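Local coordinates for protein COG0546: Predicted phosphatases (Streptococcus pneumoniae, PDB 2AH5) that is of unknown function but, as a haloacid dehalogenase-like hydrolase, is predicted to act as a phosphatase, at residues V16-T29 and I70-Q84. Residues are numbered along the deposited sequence; the frame is centred on the assembly and turned at random.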
loop_
_atom_site.group_PDB
_atom_site.type_symbol
_atom_site.label_atom_id
_atom_site.label_comp_id
_atom_site.label_asym_id
_atom_site.label_seq_id
_atom_site.Cartn_x
_atom_site.Cartn_y
_atom_site.Cartn_z
ATOM N N VAL A 16 7.282 1.816 -0.617
ATOM C CA VAL A 16 7.851 2.301 0.632
ATOM C C VAL A 16 7.995 1.166 1.621
ATOM O O VAL A 16 7.018 0.499 1.945
ATOM C CB VAL A 16 7.029 3.484 1.251
ATOM C CG1 VAL A 16 7.658 3.894 2.575
ATOM C CG2 VAL A 16 7.017 4.694 0.278
ATOM N N ASP A 17 9.226 0.945 2.080
ATOM C CA ASP A 17 9.458 0.073 3.208
ATOM C C ASP A 17 9.166 0.828 4.504
ATOM O O ASP A 17 10.071 1.394 5.147
ATOM C CB ASP A 17 10.888 -0.516 3.215
ATOM C CG ASP A 17 11.073 -1.536 4.318
ATOM O OD1 ASP A 17 10.137 -1.696 5.130
ATOM O OD2 ASP A 17 12.138 -2.180 4.379
ATOM N N SER A 18 7.898 0.800 4.890
ATOM C CA SER A 18 7.429 1.539 6.066
ATOM C C SER A 18 7.491 0.638 7.315
ATOM O O SER A 18 6.951 1.010 8.368
ATOM C CB SER A 18 5.997 2.014 5.822
ATOM O OG SER A 18 5.236 0.991 5.188
ATOM N N SER A 19 8.088 -0.555 7.185
ATOM C CA SER A 19 7.964 -1.599 8.244
ATOM C C SER A 19 8.473 -1.180 9.623
ATOM O O SER A 19 7.828 -1.504 10.610
ATOM C CB SER A 19 8.618 -2.937 7.854
ATOM O OG SER A 19 10.012 -2.779 7.649
ATOM N N ILE A 20 9.608 -0.489 9.704
ATOM C CA ILE A 20 10.118 -0.074 11.034
ATOM C C ILE A 20 9.097 0.807 11.784
ATOM O O ILE A 20 8.791 0.555 12.950
ATOM C CB ILE A 20 11.527 0.580 10.995
ATOM C CG1 ILE A 20 12.558 -0.399 10.402
ATOM C CG2 ILE A 20 11.973 0.961 12.422
ATOM C CD1 ILE A 20 13.837 0.231 9.970
ATOM N N GLY A 21 8.569 1.832 11.126
ATOM C CA GLY A 21 7.583 2.710 11.766
ATOM C C GLY A 21 6.250 2.040 12.092
ATOM O O GLY A 21 5.633 2.366 13.109
ATOM N N ILE A 22 5.770 1.131 11.232
ATOM C CA ILE A 22 4.528 0.398 11.513
ATOM C C ILE A 22 4.755 -0.516 12.718
ATOM O O ILE A 22 3.974 -0.494 13.674
ATOM C CB ILE A 22 4.056 -0.408 10.267
ATOM C CG1 ILE A 22 3.709 0.556 9.121
ATOM C CG2 ILE A 22 2.832 -1.293 10.593
ATOM C CD1 ILE A 22 3.438 -0.181 7.761
ATOM N N HIS A 23 5.857 -1.265 12.680
ATOM C CA HIS A 23 6.218 -2.144 13.790
ATOM C C HIS A 23 6.287 -1.343 15.084
ATOM O O HIS A 23 5.718 -1.756 16.088
ATOM C CB HIS A 23 7.561 -2.825 13.529
ATOM C CG HIS A 23 7.938 -3.848 14.556
ATOM N ND1 HIS A 23 8.566 -3.514 15.738
ATOM C CD2 HIS A 23 7.780 -5.193 14.581
ATOM C CE1 HIS A 23 8.788 -4.611 16.444
ATOM N NE2 HIS A 23 8.331 -5.644 15.758
ATOM N N ASN A 24 7.003 -0.220 15.067
ATOM C CA ASN A 24 7.136 0.622 16.258
ATOM C C ASN A 24 5.806 1.187 16.767
ATOM O O ASN A 24 5.569 1.312 17.996
ATOM C CB ASN A 24 8.135 1.758 16.010
ATOM C CG ASN A 24 9.588 1.281 15.982
ATOM O OD1 ASN A 24 9.894 0.133 16.312
ATOM N ND2 ASN A 24 10.491 2.177 15.566
ATOM N N ALA A 25 4.943 1.580 15.847
ATOM C CA ALA A 25 3.610 2.023 16.248
ATOM C C ALA A 25 2.848 0.886 16.961
ATOM O O ALA A 25 2.203 1.134 17.991
ATOM C CB ALA A 25 2.835 2.549 15.047
ATOM N N PHE A 26 2.906 -0.346 16.435
ATOM C CA PHE A 26 2.248 -1.467 17.132
ATOM C C PHE A 26 2.817 -1.716 18.531
ATOM O O PHE A 26 2.070 -1.838 19.510
ATOM C CB PHE A 26 2.288 -2.753 16.321
ATOM C CG PHE A 26 1.213 -2.820 15.295
ATOM C CD1 PHE A 26 1.540 -2.773 13.952
ATOM C CD2 PHE A 26 -0.135 -2.884 15.680
ATOM C CE1 PHE A 26 0.550 -2.820 12.981
ATOM C CE2 PHE A 26 -1.154 -2.944 14.690
ATOM C CZ PHE A 26 -0.797 -2.889 13.350
ATOM N N THR A 27 4.134 -1.746 18.619
ATOM C CA THR A 27 4.784 -2.099 19.905
ATOM C C THR A 27 4.607 -0.962 20.926
ATOM O O THR A 27 4.502 -1.219 22.135
ATOM C CB THR A 27 6.274 -2.494 19.736
ATOM O OG1 THR A 27 6.995 -1.400 19.179
ATOM C CG2 THR A 27 6.432 -3.744 18.796
ATOM N N TYR A 28 4.603 0.283 20.446
ATOM C CA TYR A 28 4.256 1.423 21.328
ATOM C C TYR A 28 2.870 1.226 21.918
ATOM O O TYR A 28 2.638 1.488 23.115
ATOM C CB TYR A 28 4.327 2.786 20.581
ATOM C CG TYR A 28 3.927 3.942 21.484
ATOM C CD1 TYR A 28 4.783 4.373 22.499
ATOM C CD2 TYR A 28 2.653 4.538 21.382
ATOM C CE1 TYR A 28 4.420 5.426 23.356
ATOM C CE2 TYR A 28 2.277 5.591 22.234
ATOM C CZ TYR A 28 3.165 6.012 23.223
ATOM O OH TYR A 28 2.811 7.017 24.098
ATOM N N THR A 29 1.930 0.786 21.076
ATOM C CA THR A 29 0.550 0.569 21.524
ATOM C C THR A 29 0.459 -0.507 22.592
ATOM O O THR A 29 -0.146 -0.287 23.629
ATOM C CB THR A 29 -0.401 0.285 20.341
ATOM O OG1 THR A 29 -0.286 1.363 19.403
ATOM C CG2 THR A 29 -1.887 0.201 20.826
ATOM N N ILE A 70 -4.079 5.261 20.007
ATOM C CA ILE A 70 -2.701 5.296 20.494
ATOM C C ILE A 70 -1.734 5.032 19.313
ATOM O O ILE A 70 -0.758 5.750 19.115
ATOM C CB ILE A 70 -2.484 4.296 21.672
ATOM C CG1 ILE A 70 -3.249 4.748 22.931
ATOM C CG2 ILE A 70 -0.990 4.138 22.005
ATOM C CD1 ILE A 70 -3.459 3.616 23.961
ATOM N N TYR A 71 -2.027 4.000 18.526
ATOM C CA TYR A 71 -1.230 3.692 17.339
ATOM C C TYR A 71 -1.012 4.924 16.456
ATOM O O TYR A 71 0.107 5.231 16.042
ATOM C CB TYR A 71 -1.922 2.580 16.541
ATOM C CG TYR A 71 -1.182 2.210 15.259
ATOM C CD1 TYR A 71 -0.391 1.078 15.190
ATOM C CD2 TYR A 71 -1.296 3.010 14.124
ATOM C CE1 TYR A 71 0.275 0.736 14.004
ATOM C CE2 TYR A 71 -0.636 2.695 12.952
ATOM C CZ TYR A 71 0.145 1.566 12.893
ATOM O OH TYR A 71 0.802 1.273 11.701
ATOM N N ARG A 72 -2.092 5.610 16.158
ATOM C CA ARG A 72 -2.003 6.780 15.287
ATOM C C ARG A 72 -1.194 7.907 15.927
ATOM O O ARG A 72 -0.499 8.647 15.211
ATOM C CB ARG A 72 -3.384 7.241 14.854
ATOM C CG ARG A 72 -4.147 6.193 14.082
ATOM C CD ARG A 72 -5.084 6.827 13.103
ATOM N NE ARG A 72 -5.711 5.842 12.214
ATOM C CZ ARG A 72 -5.079 5.166 11.248
ATOM N NH1 ARG A 72 -3.776 5.326 11.048
ATOM N NH2 ARG A 72 -5.751 4.296 10.494
ATOM N N SER A 73 -1.244 7.992 17.263
ATOM C CA SER A 73 -0.440 8.937 18.051
ATOM C C SER A 73 1.073 8.726 17.937
ATOM O O SER A 73 1.849 9.696 18.000
ATOM C CB SER A 73 -0.861 8.933 19.545
ATOM O OG SER A 73 -0.186 7.933 20.315
ATOM N N TYR A 74 1.509 7.477 17.802
ATOM C CA TYR A 74 2.900 7.222 17.507
ATOM C C TYR A 74 3.140 7.454 16.000
ATOM O O TYR A 74 4.114 8.110 15.605
ATOM C CB TYR A 74 3.315 5.805 17.923
ATOM C CG TYR A 74 4.774 5.524 17.660
ATOM C CD1 TYR A 74 5.737 5.663 18.674
ATOM C CD2 TYR A 74 5.204 5.159 16.391
ATOM C CE1 TYR A 74 7.096 5.410 18.425
ATOM C CE2 TYR A 74 6.555 4.918 16.128
ATOM C CZ TYR A 74 7.495 5.040 17.150
ATOM O OH TYR A 74 8.828 4.813 16.869
ATOM N N TYR A 75 2.239 6.945 15.165
ATOM C CA TYR A 75 2.521 6.898 13.723
ATOM C C TYR A 75 2.652 8.280 13.073
ATOM O O TYR A 75 3.593 8.537 12.301
ATOM C CB TYR A 75 1.509 6.023 12.973
ATOM C CG TYR A 75 2.076 5.643 11.630
ATOM C CD1 TYR A 75 3.017 4.625 11.528
ATOM C CD2 TYR A 75 1.726 6.346 10.484
ATOM C CE1 TYR A 75 3.606 4.295 10.306
ATOM C CE2 TYR A 75 2.317 6.033 9.241
ATOM C CZ TYR A 75 3.248 4.993 9.176
ATOM O OH TYR A 75 3.820 4.656 7.972
ATOM N N LYS A 76 1.711 9.168 13.385
ATOM C CA LYS A 76 1.711 10.527 12.814
ATOM C C LYS A 76 2.949 11.339 13.188
ATOM O O LYS A 76 3.534 12.037 12.341
ATOM C CB LYS A 76 0.420 11.275 13.208
ATOM C CG LYS A 76 -0.838 10.732 12.520
ATOM C CD LYS A 76 -0.814 10.991 10.986
ATOM C CE LYS A 76 -1.813 12.061 10.556
ATOM N NZ LYS A 76 -1.710 12.342 9.089
ATOM N N ALA A 77 3.371 11.227 14.439
ATOM C CA ALA A 77 4.492 12.004 14.966
ATOM C C ALA A 77 5.858 11.369 14.733
ATOM O O ALA A 77 6.861 12.080 14.654
ATOM C CB ALA A 77 4.294 12.277 16.471
ATOM N N LYS A 78 5.898 10.036 14.622
ATOM C CA LYS A 78 7.167 9.306 14.643
ATOM C C LYS A 78 7.248 8.202 13.585
ATOM O O LYS A 78 8.231 8.122 12.848
ATOM C CB LYS A 78 7.440 8.696 16.029
ATOM C CG LYS A 78 8.026 9.671 17.060
ATOM C CD LYS A 78 8.388 9.009 18.436
ATOM C CE LYS A 78 9.413 7.867 18.317
ATOM N NZ LYS A 78 10.764 8.331 17.874
ATOM N N GLY A 79 6.224 7.349 13.536
ATOM C CA GLY A 79 6.270 6.117 12.709
ATOM C C GLY A 79 6.409 6.410 11.228
ATOM O O GLY A 79 7.078 5.678 10.494
ATOM N N ILE A 80 5.750 7.477 10.799
ATOM C CA ILE A 80 5.695 7.865 9.394
ATOM C C ILE A 80 7.100 8.140 8.824
ATOM O O ILE A 80 7.330 7.922 7.627
ATOM C CB ILE A 80 4.756 9.095 9.197
ATOM C CG1 ILE A 80 4.408 9.266 7.704
ATOM C CG2 ILE A 80 5.355 10.345 9.887
ATOM C CD1 ILE A 80 3.303 10.285 7.406
ATOM N N TYR A 81 8.007 8.629 9.679
ATOM C CA TYR A 81 9.414 8.943 9.317
ATOM C C TYR A 81 10.348 7.748 9.407
ATOM O O TYR A 81 11.498 7.793 8.934
ATOM C CB TYR A 81 9.959 10.073 10.215
ATOM C CG TYR A 81 9.094 11.276 10.209
ATOM C CD1 TYR A 81 8.337 11.625 11.330
ATOM C CD2 TYR A 81 8.972 12.059 9.050
ATOM C CE1 TYR A 81 7.511 12.734 11.303
ATOM C CE2 TYR A 81 8.145 13.158 9.018
ATOM C CZ TYR A 81 7.422 13.493 10.134
ATOM O OH TYR A 81 6.624 14.592 10.069
ATOM N N GLU A 82 9.878 6.695 10.056
ATOM C CA GLU A 82 10.634 5.457 10.161
ATOM C C GLU A 82 10.257 4.575 8.973
ATOM O O GLU A 82 9.574 3.538 9.109
ATOM C CB GLU A 82 10.345 4.780 11.503
ATOM C CG GLU A 82 10.701 5.727 12.668
ATOM C CD GLU A 82 10.445 5.143 14.037
ATOM O OE1 GLU A 82 9.353 4.588 14.277
ATOM O OE2 GLU A 82 11.362 5.255 14.884
ATOM N N ALA A 83 10.736 5.020 7.810
ATOM C CA ALA A 83 10.356 4.469 6.518
ATOM C C ALA A 83 11.426 4.864 5.497
ATOM O O ALA A 83 12.131 5.863 5.681
ATOM C CB ALA A 83 9.006 5.004 6.105
ATOM N N GLN A 84 11.557 4.059 4.449
ATOM C CA GLN A 84 12.567 4.266 3.431
ATOM C C GLN A 84 12.091 3.582 2.148
ATOM O O GLN A 84 11.370 2.572 2.196
ATOM C CB GLN A 84 13.909 3.704 3.906
ATOM C CG GLN A 84 13.954 2.181 4.021
ATOM C CD GLN A 84 15.186 1.669 4.776
ATOM O OE1 GLN A 84 15.344 1.913 5.990
ATOM N NE2 GLN A 84 16.049 0.949 4.074
HETATM O O HOH W 1 6.496 4.022 8.409
#
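Helix 19-29 and helix 70-79 run antiparallel at a wide slant, their axes 8.3 Å apart at closest with 142° between directions, and beyond the start of the first and the end of the second Asp17 and Gln84 form an antiparallel hydrogen-bonded pair. The backbones come nearest at Gly21 and Gly79, whose CA atoms are 3.8 Å apart, and Gly21 CA sends a CA-H...O contact to Gly79 O. Gly21 N also donates to Glu82 O (2.8 Å), in the carbonyl plane on a lone pair, which ties the first turn of helix 19-29 to the type I turn 79-82.

Two tyrosines act as knobs in holes. Tyr71 lies among Ile22, Ala25, Phe26 and Thr29. Ala25 CB makes a CH-pi contact over one face of the Tyr71 ring, 3.5 Å from the centroid, while the edge of Tyr71 at CE1 points at the centre of one face of Phe26 (T-shaped, planes at 61°). Phe55, from helix 51-56, touches both rings. This pairing of helices belongs to the helical cap inserted after the first strand of the HAD core, and strands 16-17 and 84-85 are consistent with the two-stranded hinge joining cap to core.

Tyr74 fills the other hole, among Gly21, Asn24, Ala25 and Tyr28. Its OH donates to Glu82 OE1 (2.7 Å) from the syn side, and Asn24 ND2 reaches the same oxygen from the opposite face of the carboxylate plane (3.0 Å, 160° at the hydrogen), so two donors grip one atom. Near the hinge a water lies within hydrogen-bonding distance of Tyr75 OH, Ser18 O and Gly79 O. Tyr75 OH also bonds Lys108, and Ser18 OG bonds Asp12 of the probable DxDx(T/V) motif, which places this end of the contact beside the presumed active site.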